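Local coordinates for protein putative dienelactone hydrolase (Klebsiella pneumoniae subsp. pneumoniae MGH 78578, PDB 3F67) that probably hydrolyses ester or lactone bonds, as an alpha/beta-hydrolase of the dienelactone hydrolase family, though its natural substrate is not established, at residues I34-Q39 with H115-T120; P65-R70 with A94-D99; D99-A104 with W130-H135; G125-W130 with K159-I164. One frame throughout, in Å; residues are numbered along the deposited sequence.

Contact 1. Residues I34-Q39 with H115-T120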
loop_
_atom_site.group_PDB
_atom_site.type_symbol
_atom_site.label_atom_id
_atom_site.label_comp_id
_atom_site.label_asym_id
_atom_site.label_seq_id
_atom_site.Cartn_x
_atom_site.Cartn_y
_atom_site.Cartn_z
ATOM N N ILE A 34 7.068 -3.631 11.168
ATOM C CA ILE A 34 6.759 -4.271 9.891
ATOM C C ILE A 34 6.107 -3.248 8.983
ATOM O O ILE A 34 5.158 -2.582 9.417
ATOM C CB ILE A 34 5.714 -5.398 10.119
ATOM C CG1 ILE A 34 6.262 -6.446 11.122
ATOM C CG2 ILE A 34 5.239 -6.004 8.774
ATOM C CD1 ILE A 34 5.159 -7.193 11.829
ATOM N N VAL A 35 6.575 -3.140 7.731
ATOM C CA VAL A 35 5.800 -2.371 6.748
ATOM C C VAL A 35 5.347 -3.343 5.652
ATOM O O VAL A 35 6.178 -3.849 4.866
ATOM C CB VAL A 35 6.593 -1.179 6.126
ATOM C CG1 VAL A 35 5.702 -0.430 5.089
ATOM C CG2 VAL A 35 7.086 -0.229 7.221
ATOM N N ILE A 36 4.044 -3.571 5.577
ATOM C CA ILE A 36 3.511 -4.317 4.404
ATOM C C ILE A 36 3.488 -3.312 3.241
ATOM O O ILE A 36 3.044 -2.176 3.423
ATOM C CB ILE A 36 2.141 -4.788 4.711
ATOM C CG1 ILE A 36 2.177 -5.821 5.881
ATOM C CG2 ILE A 36 1.488 -5.434 3.451
ATOM C CD1 ILE A 36 0.764 -6.307 6.242
ATOM N N VAL A 37 3.993 -3.712 2.075
ATOM C CA VAL A 37 4.101 -2.800 0.933
ATOM C C VAL A 37 3.119 -3.322 -0.119
ATOM O O VAL A 37 3.253 -4.483 -0.583
ATOM C CB VAL A 37 5.525 -2.829 0.346
ATOM C CG1 VAL A 37 5.581 -1.944 -0.915
ATOM C CG2 VAL A 37 6.541 -2.272 1.392
ATOM N N VAL A 38 2.135 -2.496 -0.496
ATOM C CA VAL A 38 1.113 -2.978 -1.450
ATOM C C VAL A 38 1.385 -2.462 -2.854
ATOM O O VAL A 38 1.453 -1.238 -3.090
ATOM C CB VAL A 38 -0.318 -2.567 -1.066
ATOM C CG1 VAL A 38 -1.374 -3.383 -1.909
ATOM C CG2 VAL A 38 -0.586 -2.762 0.423
ATOM N N GLN A 39 1.546 -3.420 -3.778
ATOM C CA GLN A 39 1.846 -3.177 -5.205
ATOM C C GLN A 39 0.864 -2.238 -5.931
ATOM O O GLN A 39 -0.272 -2.015 -5.461
ATOM C CB GLN A 39 1.729 -4.555 -5.876
ATOM C CG GLN A 39 0.333 -5.137 -5.668
ATOM C CD GLN A 39 0.138 -6.431 -6.461
ATOM O OE1 GLN A 39 0.575 -7.489 -6.017
ATOM N NE2 GLN A 39 -0.463 -6.332 -7.649
ATOM N N HIS A 115 3.077 -5.985 17.382
ATOM C CA HIS A 115 2.564 -4.739 17.936
ATOM C C HIS A 115 3.025 -3.501 17.178
ATOM O O HIS A 115 2.762 -2.372 17.612
ATOM C CB HIS A 115 2.902 -4.633 19.430
ATOM C CG HIS A 115 2.240 -5.700 20.251
ATOM N ND1 HIS A 115 0.870 -5.807 20.367
ATOM C CD2 HIS A 115 2.762 -6.694 21.015
ATOM C CE1 HIS A 115 0.574 -6.826 21.164
ATOM N NE2 HIS A 115 1.702 -7.380 21.568
ATOM N N ARG A 116 3.707 -3.716 16.047
ATOM C CA ARG A 116 4.297 -2.588 15.285
ATOM C C ARG A 116 4.010 -2.787 13.800
ATOM O O ARG A 116 4.891 -2.702 12.917
ATOM C CB ARG A 116 5.817 -2.498 15.563
ATOM C CG ARG A 116 6.118 -2.420 17.065
ATOM C CD ARG A 116 7.637 -2.288 17.324
ATOM N NE ARG A 116 8.154 -1.008 16.765
ATOM C CZ ARG A 116 9.455 -0.715 16.686
ATOM N NH1 ARG A 116 10.370 -1.593 17.106
ATOM N NH2 ARG A 116 9.851 0.475 16.181
ATOM N N LEU A 117 2.731 -2.983 13.503
ATOM C CA LEU A 117 2.330 -3.217 12.108
ATOM C C LEU A 117 1.970 -1.936 11.399
ATOM O O LEU A 117 1.132 -1.162 11.873
ATOM C CB LEU A 117 1.107 -4.154 12.051
ATOM C CG LEU A 117 0.666 -4.660 10.666
ATOM C CD1 LEU A 117 1.684 -5.613 9.982
ATOM C CD2 LEU A 117 -0.758 -5.337 10.791
ATOM N N LEU A 118 2.560 -1.773 10.219
ATOM C CA LEU A 118 2.400 -0.537 9.395
ATOM C C LEU A 118 2.114 -0.975 7.958
ATOM O O LEU A 118 2.429 -2.118 7.571
ATOM C CB LEU A 118 3.695 0.265 9.436
ATOM C CG LEU A 118 4.187 0.666 10.822
ATOM C CD1 LEU A 118 5.635 1.136 10.743
ATOM C CD2 LEU A 118 3.277 1.735 11.433
ATOM N N ILE A 119 1.559 -0.081 7.125
ATOM C CA ILE A 119 1.356 -0.451 5.736
ATOM C C ILE A 119 1.503 0.784 4.850
ATOM O O ILE A 119 1.124 1.902 5.242
ATOM C CB ILE A 119 -0.039 -1.101 5.545
ATOM C CG1 ILE A 119 -0.230 -1.615 4.126
ATOM C CG2 ILE A 119 -1.188 -0.139 5.989
ATOM C CD1 ILE A 119 -1.553 -2.524 3.999
ATOM N N THR A 120 2.058 0.584 3.666
ATOM C CA THR A 120 2.049 1.639 2.650
ATOM C C THR A 120 1.736 1.002 1.296
ATOM O O THR A 120 2.044 -0.176 1.060
ATOM C CB THR A 120 3.391 2.420 2.633
ATOM O OG1 THR A 120 3.228 3.616 1.857
ATOM C CG2 THR A 120 4.577 1.572 2.067
#

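Contact 2. Residues P65-R70 with A94-D99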
loop_
_atom_site.group_PDB
_atom_site.type_symbol
_atom_site.label_atom_id
_atom_site.label_comp_id
_atom_site.label_asym_id
_atom_site.label_seq_id
_atom_site.Cartn_x
_atom_site.Cartn_y
_atom_site.Cartn_z
ATOM N N PRO A 65 3.664 -8.697 -0.824
ATOM C CA PRO A 65 3.021 -9.935 -1.333
ATOM C C PRO A 65 2.540 -9.806 -2.794
ATOM O O PRO A 65 2.103 -8.729 -3.228
ATOM C CB PRO A 65 1.812 -10.099 -0.394
ATOM C CG PRO A 65 1.422 -8.669 -0.035
ATOM C CD PRO A 65 2.783 -7.949 0.110
ATOM N N GLU A 66 2.600 -10.929 -3.494
ATOM C CA GLU A 66 2.106 -11.069 -4.844
ATOM C C GLU A 66 0.592 -11.284 -4.755
ATOM O O GLU A 66 0.105 -12.427 -4.863
ATOM C CB GLU A 66 2.776 -12.292 -5.471
ATOM C CG GLU A 66 2.802 -12.253 -6.999
ATOM C CD GLU A 66 3.608 -11.084 -7.526
ATOM O OE1 GLU A 66 3.041 -9.970 -7.605
ATOM O OE2 GLU A 66 4.803 -11.282 -7.872
ATOM N N LEU A 67 -0.159 -10.193 -4.574
ATOM C CA LEU A 67 -1.605 -10.332 -4.242
ATOM C C LEU A 67 -2.467 -10.937 -5.354
ATOM O O LEU A 67 -3.549 -11.478 -5.073
ATOM C CB LEU A 67 -2.178 -8.975 -3.792
ATOM C CG LEU A 67 -1.540 -8.541 -2.462
ATOM C CD1 LEU A 67 -1.717 -7.046 -2.196
ATOM C CD2 LEU A 67 -2.222 -9.300 -1.331
ATOM N N TYR A 68 -2.002 -10.863 -6.606
ATOM C CA TYR A 68 -2.844 -11.343 -7.723
ATOM C C TYR A 68 -2.637 -12.834 -8.016
ATOM O O TYR A 68 -3.241 -13.346 -8.958
ATOM C CB TYR A 68 -2.559 -10.547 -9.019
ATOM C CG TYR A 68 -2.881 -9.041 -8.971
ATOM C CD1 TYR A 68 -3.588 -8.477 -7.890
ATOM C CD2 TYR A 68 -2.499 -8.215 -10.035
ATOM C CE1 TYR A 68 -3.902 -7.078 -7.874
ATOM C CE2 TYR A 68 -2.789 -6.833 -10.043
ATOM C CZ TYR A 68 -3.489 -6.283 -8.970
ATOM O OH TYR A 68 -3.748 -4.936 -8.974
ATOM N N PHE A 69 -1.812 -13.536 -7.218
ATOM C CA PHE A 69 -1.274 -14.866 -7.648
ATOM C C PHE A 69 -2.321 -15.917 -8.049
ATOM O O PHE A 69 -2.069 -16.748 -8.930
ATOM C CB PHE A 69 -0.253 -15.444 -6.621
ATOM C CG PHE A 69 -0.891 -16.051 -5.391
ATOM C CD1 PHE A 69 -0.919 -17.437 -5.221
ATOM C CD2 PHE A 69 -1.491 -15.246 -4.419
ATOM C CE1 PHE A 69 -1.535 -18.008 -4.061
ATOM C CE2 PHE A 69 -2.090 -15.784 -3.287
ATOM C CZ PHE A 69 -2.119 -17.172 -3.102
ATOM N N ARG A 70 -3.496 -15.870 -7.432
ATOM C CA ARG A 70 -4.539 -16.871 -7.708
ATOM C C ARG A 70 -5.242 -16.583 -9.021
ATOM O O ARG A 70 -5.763 -17.503 -9.653
ATOM C CB ARG A 70 -5.616 -16.850 -6.630
ATOM C CG ARG A 70 -5.102 -17.230 -5.226
ATOM C CD ARG A 70 -6.276 -17.241 -4.249
ATOM N NE ARG A 70 -5.819 -17.361 -2.848
ATOM C CZ ARG A 70 -5.424 -16.293 -2.137
ATOM N NH1 ARG A 70 -5.379 -15.106 -2.718
ATOM N NH2 ARG A 70 -5.053 -16.404 -0.879
ATOM N N ALA A 94 -12.090 -8.353 -0.634
ATOM C CA ALA A 94 -12.163 -9.175 0.606
ATOM C C ALA A 94 -10.984 -10.153 0.677
ATOM O O ALA A 94 -10.401 -10.360 1.750
ATOM C CB ALA A 94 -13.459 -9.932 0.678
ATOM N N GLN A 95 -10.657 -10.740 -0.471
ATOM C CA GLN A 95 -9.517 -11.632 -0.603
ATOM C C GLN A 95 -8.221 -10.915 -0.280
ATOM O O GLN A 95 -7.351 -11.468 0.428
ATOM C CB GLN A 95 -9.463 -12.207 -2.041
ATOM C CG GLN A 95 -8.294 -13.140 -2.281
ATOM C CD GLN A 95 -8.113 -13.425 -3.761
ATOM O OE1 GLN A 95 -8.705 -14.357 -4.285
ATOM N NE2 GLN A 95 -7.349 -12.590 -4.448
ATOM N N VAL A 96 -8.068 -9.701 -0.813
ATOM C CA VAL A 96 -6.843 -8.912 -0.641
ATOM C C VAL A 96 -6.658 -8.618 0.852
ATOM O O VAL A 96 -5.571 -8.817 1.406
ATOM C CB VAL A 96 -6.881 -7.580 -1.438
ATOM C CG1 VAL A 96 -5.645 -6.707 -1.070
ATOM C CG2 VAL A 96 -6.876 -7.824 -2.964
ATOM N N LEU A 97 -7.718 -8.170 1.515
ATOM C CA LEU A 97 -7.561 -7.768 2.927
ATOM C C LEU A 97 -7.212 -9.007 3.783
ATOM O O LEU A 97 -6.382 -8.924 4.698
ATOM C CB LEU A 97 -8.839 -7.084 3.435
ATOM C CG LEU A 97 -9.206 -5.812 2.594
ATOM C CD1 LEU A 97 -10.462 -5.213 3.203
ATOM C CD2 LEU A 97 -8.094 -4.764 2.571
ATOM N N ALA A 98 -7.812 -10.150 3.466
ATOM C CA ALA A 98 -7.508 -11.378 4.196
ATOM C C ALA A 98 -6.052 -11.819 3.929
ATOM O O ALA A 98 -5.350 -12.293 4.840
ATOM C CB ALA A 98 -8.504 -12.516 3.806
ATOM N N ASP A 99 -5.585 -11.645 2.701
ATOM C CA ASP A 99 -4.183 -11.968 2.396
ATOM C C ASP A 99 -3.241 -11.035 3.175
ATOM O O ASP A 99 -2.162 -11.475 3.599
ATOM C CB ASP A 99 -3.897 -11.841 0.877
ATOM C CG ASP A 99 -4.457 -13.020 0.083
ATOM O OD1 ASP A 99 -4.688 -14.113 0.679
ATOM O OD2 ASP A 99 -4.685 -12.857 -1.129
HETATM O O HOH W 1 -5.289 -11.048 -3.007
#

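Contact 3. Residues D99-A104 with W130-H135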
loop_
_atom_site.group_PDB
_atom_site.type_symbol
_atom_site.label_atom_id
_atom_site.label_comp_id
_atom_site.label_asym_id
_atom_site.label_seq_id
_atom_site.Cartn_x
_atom_site.Cartn_y
_atom_site.Cartn_z
ATOM N N ASP A 99 -5.585 -11.645 2.701
ATOM C CA ASP A 99 -4.183 -11.968 2.396
ATOM C C ASP A 99 -3.241 -11.035 3.175
ATOM O O ASP A 99 -2.162 -11.475 3.599
ATOM C CB ASP A 99 -3.897 -11.841 0.877
ATOM C CG ASP A 99 -4.457 -13.020 0.083
ATOM O OD1 ASP A 99 -4.688 -14.113 0.679
ATOM O OD2 ASP A 99 -4.685 -12.857 -1.129
ATOM N N LEU A 100 -3.581 -9.747 3.286
ATOM C CA LEU A 100 -2.712 -8.859 4.052
ATOM C C LEU A 100 -2.661 -9.298 5.520
ATOM O O LEU A 100 -1.582 -9.211 6.157
ATOM C CB LEU A 100 -3.159 -7.420 3.954
ATOM C CG LEU A 100 -3.100 -6.880 2.525
ATOM C CD1 LEU A 100 -3.697 -5.468 2.442
ATOM C CD2 LEU A 100 -1.630 -6.888 1.968
ATOM N N ASP A 101 -3.805 -9.733 6.058
ATOM C CA ASP A 101 -3.801 -10.305 7.438
ATOM C C ASP A 101 -2.825 -11.484 7.524
ATOM O O ASP A 101 -2.136 -11.644 8.550
ATOM C CB ASP A 101 -5.171 -10.838 7.858
ATOM C CG ASP A 101 -6.222 -9.737 8.036
ATOM O OD1 ASP A 101 -5.880 -8.539 8.282
ATOM O OD2 ASP A 101 -7.413 -10.109 7.932
ATOM N N HIS A 102 -2.779 -12.320 6.472
ATOM C CA HIS A 102 -1.850 -13.468 6.532
ATOM C C HIS A 102 -0.387 -13.045 6.460
ATOM O O HIS A 102 0.506 -13.703 7.024
ATOM C CB HIS A 102 -2.199 -14.526 5.469
ATOM C CG HIS A 102 -3.391 -15.342 5.851
ATOM N ND1 HIS A 102 -4.679 -14.880 5.710
ATOM C CD2 HIS A 102 -3.494 -16.567 6.428
ATOM C CE1 HIS A 102 -5.531 -15.791 6.151
ATOM N NE2 HIS A 102 -4.840 -16.831 6.582
ATOM N N VAL A 103 -0.132 -11.955 5.739
ATOM C CA VAL A 103 1.231 -11.429 5.696
ATOM C C VAL A 103 1.614 -10.970 7.141
ATOM O O VAL A 103 2.721 -11.255 7.619
ATOM C CB VAL A 103 1.310 -10.202 4.744
ATOM C CG1 VAL A 103 2.710 -9.503 4.946
ATOM C CG2 VAL A 103 1.117 -10.657 3.294
ATOM N N ALA A 104 0.703 -10.267 7.819
ATOM C CA ALA A 104 0.967 -9.751 9.170
ATOM C C ALA A 104 1.227 -10.951 10.104
ATOM O O ALA A 104 2.134 -10.909 10.970
ATOM C CB ALA A 104 -0.242 -8.901 9.669
ATOM N N TRP A 130 -6.068 2.337 2.277
ATOM C CA TRP A 130 -7.189 2.899 3.027
ATOM C C TRP A 130 -8.112 1.812 3.550
ATOM O O TRP A 130 -8.537 1.844 4.713
ATOM C CB TRP A 130 -8.017 3.825 2.113
ATOM C CG TRP A 130 -7.386 5.163 1.795
ATOM C CD1 TRP A 130 -6.803 5.553 0.599
ATOM C CD2 TRP A 130 -7.344 6.314 2.658
ATOM N NE1 TRP A 130 -6.399 6.886 0.682
ATOM C CE2 TRP A 130 -6.714 7.361 1.935
ATOM C CE3 TRP A 130 -7.763 6.550 3.996
ATOM C CZ2 TRP A 130 -6.497 8.631 2.484
ATOM C CZ3 TRP A 130 -7.553 7.827 4.554
ATOM C CH2 TRP A 130 -6.925 8.858 3.792
ATOM N N LEU A 131 -8.483 0.889 2.667
ATOM C CA LEU A 131 -9.388 -0.190 3.082
ATOM C C LEU A 131 -8.820 -0.988 4.262
ATOM O O LEU A 131 -9.571 -1.377 5.189
ATOM C CB LEU A 131 -9.717 -1.136 1.925
ATOM C CG LEU A 131 -10.404 -0.517 0.687
ATOM C CD1 LEU A 131 -10.804 -1.621 -0.334
ATOM C CD2 LEU A 131 -11.545 0.376 1.010
ATOM N N TYR A 132 -7.520 -1.327 4.182
ATOM C CA TYR A 132 -6.900 -2.148 5.226
ATOM C C TYR A 132 -6.885 -1.417 6.574
ATOM O O TYR A 132 -7.062 -2.051 7.652
ATOM C CB TYR A 132 -5.452 -2.553 4.828
ATOM C CG TYR A 132 -4.981 -3.719 5.663
ATOM C CD1 TYR A 132 -5.610 -4.959 5.573
ATOM C CD2 TYR A 132 -3.949 -3.547 6.579
ATOM C CE1 TYR A 132 -5.224 -6.018 6.370
ATOM C CE2 TYR A 132 -3.525 -4.621 7.397
ATOM C CZ TYR A 132 -4.167 -5.842 7.269
ATOM O OH TYR A 132 -3.790 -6.905 8.055
ATOM N N ALA A 133 -6.722 -0.088 6.530
ATOM C CA ALA A 133 -6.772 0.701 7.751
ATOM C C ALA A 133 -8.151 0.664 8.442
ATOM O O ALA A 133 -8.220 0.855 9.652
ATOM C CB ALA A 133 -6.318 2.189 7.493
ATOM N N ALA A 134 -9.218 0.353 7.698
ATOM C CA ALA A 134 -10.543 0.149 8.305
ATOM C C ALA A 134 -10.828 -1.334 8.564
ATOM O O ALA A 134 -11.928 -1.703 9.009
ATOM C CB ALA A 134 -11.626 0.715 7.397
ATOM N N HIS A 135 -9.871 -2.195 8.255
ATOM C CA HIS A 135 -10.099 -3.642 8.389
ATOM C C HIS A 135 -9.408 -4.260 9.608
ATOM O O HIS A 135 -10.007 -5.062 10.334
ATOM C CB HIS A 135 -9.642 -4.326 7.097
ATOM C CG HIS A 135 -9.614 -5.825 7.171
ATOM N ND1 HIS A 135 -10.736 -6.606 6.958
ATOM C CD2 HIS A 135 -8.594 -6.683 7.422
ATOM C CE1 HIS A 135 -10.408 -7.885 7.082
ATOM N NE2 HIS A 135 -9.110 -7.959 7.341
#

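Contact 4. Residues G125-W130 with K159-I164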
loop_
_atom_site.group_PDB
_atom_site.type_symbol
_atom_site.label_atom_id
_atom_site.label_comp_id
_atom_site.label_asym_id
_atom_site.label_seq_id
_atom_site.Cartn_x
_atom_site.Cartn_y
_atom_site.Cartn_z
ATOM N N GLY A 125 -2.677 -0.111 -4.939
ATOM C CA GLY A 125 -2.273 -0.407 -3.571
ATOM C C GLY A 125 -2.555 0.685 -2.544
ATOM O O GLY A 125 -2.705 0.384 -1.343
ATOM N N GLY A 126 -2.659 1.922 -3.020
ATOM C CA GLY A 126 -2.989 3.052 -2.140
ATOM C C GLY A 126 -4.459 2.998 -1.782
ATOM O O GLY A 126 -4.812 3.331 -0.660
ATOM N N ARG A 127 -5.315 2.555 -2.708
ATOM C CA ARG A 127 -6.721 2.369 -2.328
ATOM C C ARG A 127 -6.847 1.251 -1.298
ATOM O O ARG A 127 -7.555 1.386 -0.300
ATOM C CB ARG A 127 -7.591 2.109 -3.567
ATOM C CG ARG A 127 -9.040 1.694 -3.187
ATOM C CD ARG A 127 -9.898 1.511 -4.430
ATOM N NE ARG A 127 -11.173 0.851 -4.097
ATOM C CZ ARG A 127 -11.311 -0.456 -3.927
ATOM N NH1 ARG A 127 -10.273 -1.277 -4.122
ATOM N NH2 ARG A 127 -12.511 -0.956 -3.630
ATOM N N ILE A 128 -6.164 0.137 -1.567
ATOM C CA ILE A 128 -6.161 -1.015 -0.641
ATOM C C ILE A 128 -5.664 -0.589 0.747
ATOM O O ILE A 128 -6.208 -1.033 1.765
ATOM C CB ILE A 128 -5.294 -2.162 -1.248
ATOM C CG1 ILE A 128 -5.951 -2.739 -2.525
ATOM C CG2 ILE A 128 -5.011 -3.262 -0.195
ATOM C CD1 ILE A 128 -7.346 -3.338 -2.309
ATOM N N THR A 129 -4.665 0.281 0.763
ATOM C CA THR A 129 -4.137 0.821 2.008
ATOM C C THR A 129 -5.246 1.457 2.869
ATOM O O THR A 129 -5.337 1.169 4.055
ATOM C CB THR A 129 -2.948 1.786 1.736
ATOM O OG1 THR A 129 -1.852 0.999 1.253
ATOM C CG2 THR A 129 -2.435 2.421 3.063
ATOM N N TRP A 130 -6.068 2.337 2.277
ATOM C CA TRP A 130 -7.189 2.899 3.027
ATOM C C TRP A 130 -8.112 1.812 3.550
ATOM O O TRP A 130 -8.537 1.844 4.713
ATOM C CB TRP A 130 -8.017 3.825 2.113
ATOM C CG TRP A 130 -7.386 5.163 1.795
ATOM C CD1 TRP A 130 -6.803 5.553 0.599
ATOM C CD2 TRP A 130 -7.344 6.314 2.658
ATOM N NE1 TRP A 130 -6.399 6.886 0.682
ATOM C CE2 TRP A 130 -6.714 7.361 1.935
ATOM C CE3 TRP A 130 -7.763 6.550 3.996
ATOM C CZ2 TRP A 130 -6.497 8.631 2.484
ATOM C CZ3 TRP A 130 -7.553 7.827 4.554
ATOM C CH2 TRP A 130 -6.925 8.858 3.792
ATOM N N LYS A 159 -16.799 -1.391 -1.708
ATOM C CA LYS A 159 -16.630 -0.160 -0.896
ATOM C C LYS A 159 -15.396 0.553 -1.335
ATOM O O LYS A 159 -14.416 -0.100 -1.688
ATOM C CB LYS A 159 -16.523 -0.448 0.598
ATOM C CG LYS A 159 -17.660 -1.358 1.070
ATOM C CD LYS A 159 -18.310 -0.851 2.296
ATOM C CE LYS A 159 -19.199 -1.953 2.883
ATOM N NZ LYS A 159 -18.964 -2.052 4.358
ATOM N N HIS A 160 -15.444 1.887 -1.310
ATOM C CA HIS A 160 -14.261 2.715 -1.597
ATOM C C HIS A 160 -13.861 3.481 -0.348
ATOM O O HIS A 160 -14.593 3.451 0.653
ATOM C CB HIS A 160 -14.608 3.666 -2.756
ATOM C CG HIS A 160 -14.776 2.945 -4.051
ATOM N ND1 HIS A 160 -13.767 2.173 -4.605
ATOM C CD2 HIS A 160 -15.844 2.818 -4.874
ATOM C CE1 HIS A 160 -14.200 1.632 -5.729
ATOM N NE2 HIS A 160 -15.459 2.009 -5.916
ATOM N N PRO A 161 -12.678 4.107 -0.356
ATOM C CA PRO A 161 -12.224 4.786 0.842
ATOM C C PRO A 161 -13.271 5.748 1.432
ATOM O O PRO A 161 -13.390 5.827 2.664
ATOM C CB PRO A 161 -10.909 5.475 0.389
ATOM C CG PRO A 161 -10.355 4.468 -0.652
ATOM C CD PRO A 161 -11.616 4.022 -1.397
ATOM N N VAL A 162 -14.042 6.440 0.583
ATOM C CA VAL A 162 -15.030 7.388 1.136
ATOM C C VAL A 162 -16.003 6.650 2.038
ATOM O O VAL A 162 -16.430 7.197 3.040
ATOM C CB VAL A 162 -15.808 8.181 0.068
ATOM C CG1 VAL A 162 -14.924 9.277 -0.562
ATOM C CG2 VAL A 162 -16.406 7.252 -0.963
ATOM N N ASP A 163 -16.315 5.394 1.691
ATOM C CA ASP A 163 -17.334 4.582 2.453
ATOM C C ASP A 163 -16.850 4.066 3.808
ATOM O O ASP A 163 -17.659 3.749 4.702
ATOM C CB ASP A 163 -17.759 3.358 1.621
ATOM C CG ASP A 163 -18.357 3.732 0.321
ATOM O OD1 ASP A 163 -19.312 4.568 0.302
ATOM O OD2 ASP A 163 -17.887 3.234 -0.713
ATOM N N ILE A 164 -15.525 3.934 3.950
ATOM C CA ILE A 164 -14.972 3.281 5.142
ATOM C C ILE A 164 -14.285 4.228 6.073
ATOM O O ILE A 164 -13.809 3.817 7.120
ATOM C CB ILE A 164 -14.063 2.066 4.787
ATOM C CG1 ILE A 164 -12.972 2.405 3.758
ATOM C CG2 ILE A 164 -14.932 0.993 4.186
ATOM C CD1 ILE A 164 -11.819 3.261 4.270
#

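Contact 1. Residues I34-Q39 with H115-T120
Ile36 and Ile119 stand side by side on two neighbouring parallel strands, their CA atoms 4.6 Å apart. The side chain of Ile36 can be followed outward. CB rests against CG1 of Ile119 at 4.0 Å; CG1, set beside the backbone N by a chi1 of -65°, passes Leu118 O and CD1 of Leu117; and CD1, at the end of a fully extended chain, meets that same Leu117 CD1 at 3.9 Å. The Leu117 methyl also takes CG2 of Ile34, so one leucine branch fits between two isoleucines. Strands 32-38 and 116-122 are central in the mixed sheet of the alpha/beta-hydrolase fold; helices 93-108 and 124-133 lie over the face carrying Ile36, Leu117 and Ile119, where branched aliphatic residues suit the packing. Val35 and Val37 turn to the opposite face, under helix 46-57; there Val35 CG1 lies 3.8 Å from CG2 of Thr120, whose OG1 is bonded to Val143 O on the next strand. Five backbone bonds join the pair, from Ile34 N to Arg116 O at one end to Val38 N with Thr120 O (2.8 Å) at the other. Beyond Ile36, Val38 CG2 packs on Ile119 CD1 at 3.7 Å.

Contact 2. Residues P65-R70 with A94-D99
The loop that leaves the C-terminal end of strand 61-65 is fastened here to helix 93-108 by a buried carboxylate, a two-pronged arginine and a bridging water. The loop folds through a type I turn from Glu66 to Phe69, after which Arg70 reaches back with its chain extended from CG to NE. Its guanidinium meets Asp99 end-on: NH1 bonds Asp99 OD2 and NH2 bonds Asp99 OD1, each at 2.8 Å. Both oxygens use their syn lone pairs, and the two planar groups lie only 9° apart, so the paired bonds fix the rotation of each. Only the CZ corner of the Phe69 ring stands over the centre of one guanidinium face. A water completes the join, donating to Leu67 O and to Asp99 OD2, both 2.7 Å away, and accepting from Gln95 NE2 at 2.9 Å. Gln95 OE1 is hydrogen-bonded to Gln71 NE2, which holds the amide, and the extended side chain of Gln95 slides past Arg70 in the opposite direction. Leu67 supplies the apolar part, with CD2 3.8 Å from Asp99 CB and CD1 4.1 Å from Val96 CG1. Farther out, Glu16 pairs with Arg70 NE and Ser13 bonds Asp99 OD1, bringing in the N-terminal strands. Leu67 and Val96 also pack on Trp124 of helix 124-133, which places the contact between that helix and strand 16-25.

Contact 3. Residues D99-A104 with W130-H135
Tyr132 lies with one face of its ring against Leu100, joining two helices, 93-108 and 124-133, that pack on the same side of the alpha/beta-hydrolase sheet. Leu100 CB stands 3.9 Å from the ring centroid in a CH-pi contact, and its CD1 reaches Tyr132 CD1 at 3.7 Å. With CG of Tyr132 anti to the backbone N (chi1 -162°), the long ring crosses the gap between the helices and carries its hydroxyl to Asp101. There OH of Tyr132 donates to Asp101 OD1 at 2.7 Å, onto the anti lone pair of that oxygen. A tyrosine suits this position because it offers an apolar face to Leu100 and a polar end to the aspartate. The second carboxylate oxygen is used as well, by His135 just past the end of helix 124-133, so Asp101 ties together two residues about a turn apart. Around this first shell, Asn136 ND2 bonds the tyrosine hydroxyl, and Leu97 packs against both Tyr132 and His135. The histidine bond is nearly straight, 167° at the hydrogen. Asp101 OD2 lies in the plane of the His135 ring, 2.8 Å from NE2, which meets it on the syn side but 20° out of the carboxylate plane.

Contact 4. Residues G125-W130 with K159-I164
Trp130 takes Pro161 over one face of its indole, the proline CB lying 4.2 Å from the centroid of the five-membered ring in a CH-pi contact. This joins helix 124-133, which follows the likely nucleophile elbow of the alpha/beta-hydrolase fold, to the short helix 161-164. The compact proline ring packs against both Trp130 and Arg127, its CG 3.7 Å from Trp130 CB. Ile164 CD1 reaches the Trp130 backbone O beside it, while the indole nitrogen is bonded to Tyr176. One turn earlier, Arg127, extended from CG to NE, passes Pro161, its CG lying 3.9 Å from the proline CD. Its NH2 makes a salt bridge with Asp93 and a weak bond to Lys159 O. Glu152 O accepts from the far nitrogen of His160, NE2, consistent with ND1 being the unprotonated one. Arg127 NE donates to that ND1 at 3.0 Å, close to the imidazole plane, with the guanidinium turned 69° from the ring.

In the fold
The four contacts build outward from the sheet. Contact 1 joins two of its central strands, and contact 3 packs on one face of them, its centre about 9 Å from that of contact 1: Ile119 CD1 lies 3.7 Å from Tyr132 CD2. Contact 2 shares Asp99 and helix 93-108 with contact 3, and contact 4 shares Trp130 and helix 124-133 with contact 3. Ile128 of contact 4 knits the two helices, its CG2 3.6 Å from Val96 CG1 and 3.7 Å from Leu100 CD1. The probable active site, a Cys123-His212-Asp180 triad, has its nucleophile on the turn between strand 116-122 and helix 124-133. Val38 of contact 1 packs against this elbow, its CG1 3.5 Å from Gly125 CA.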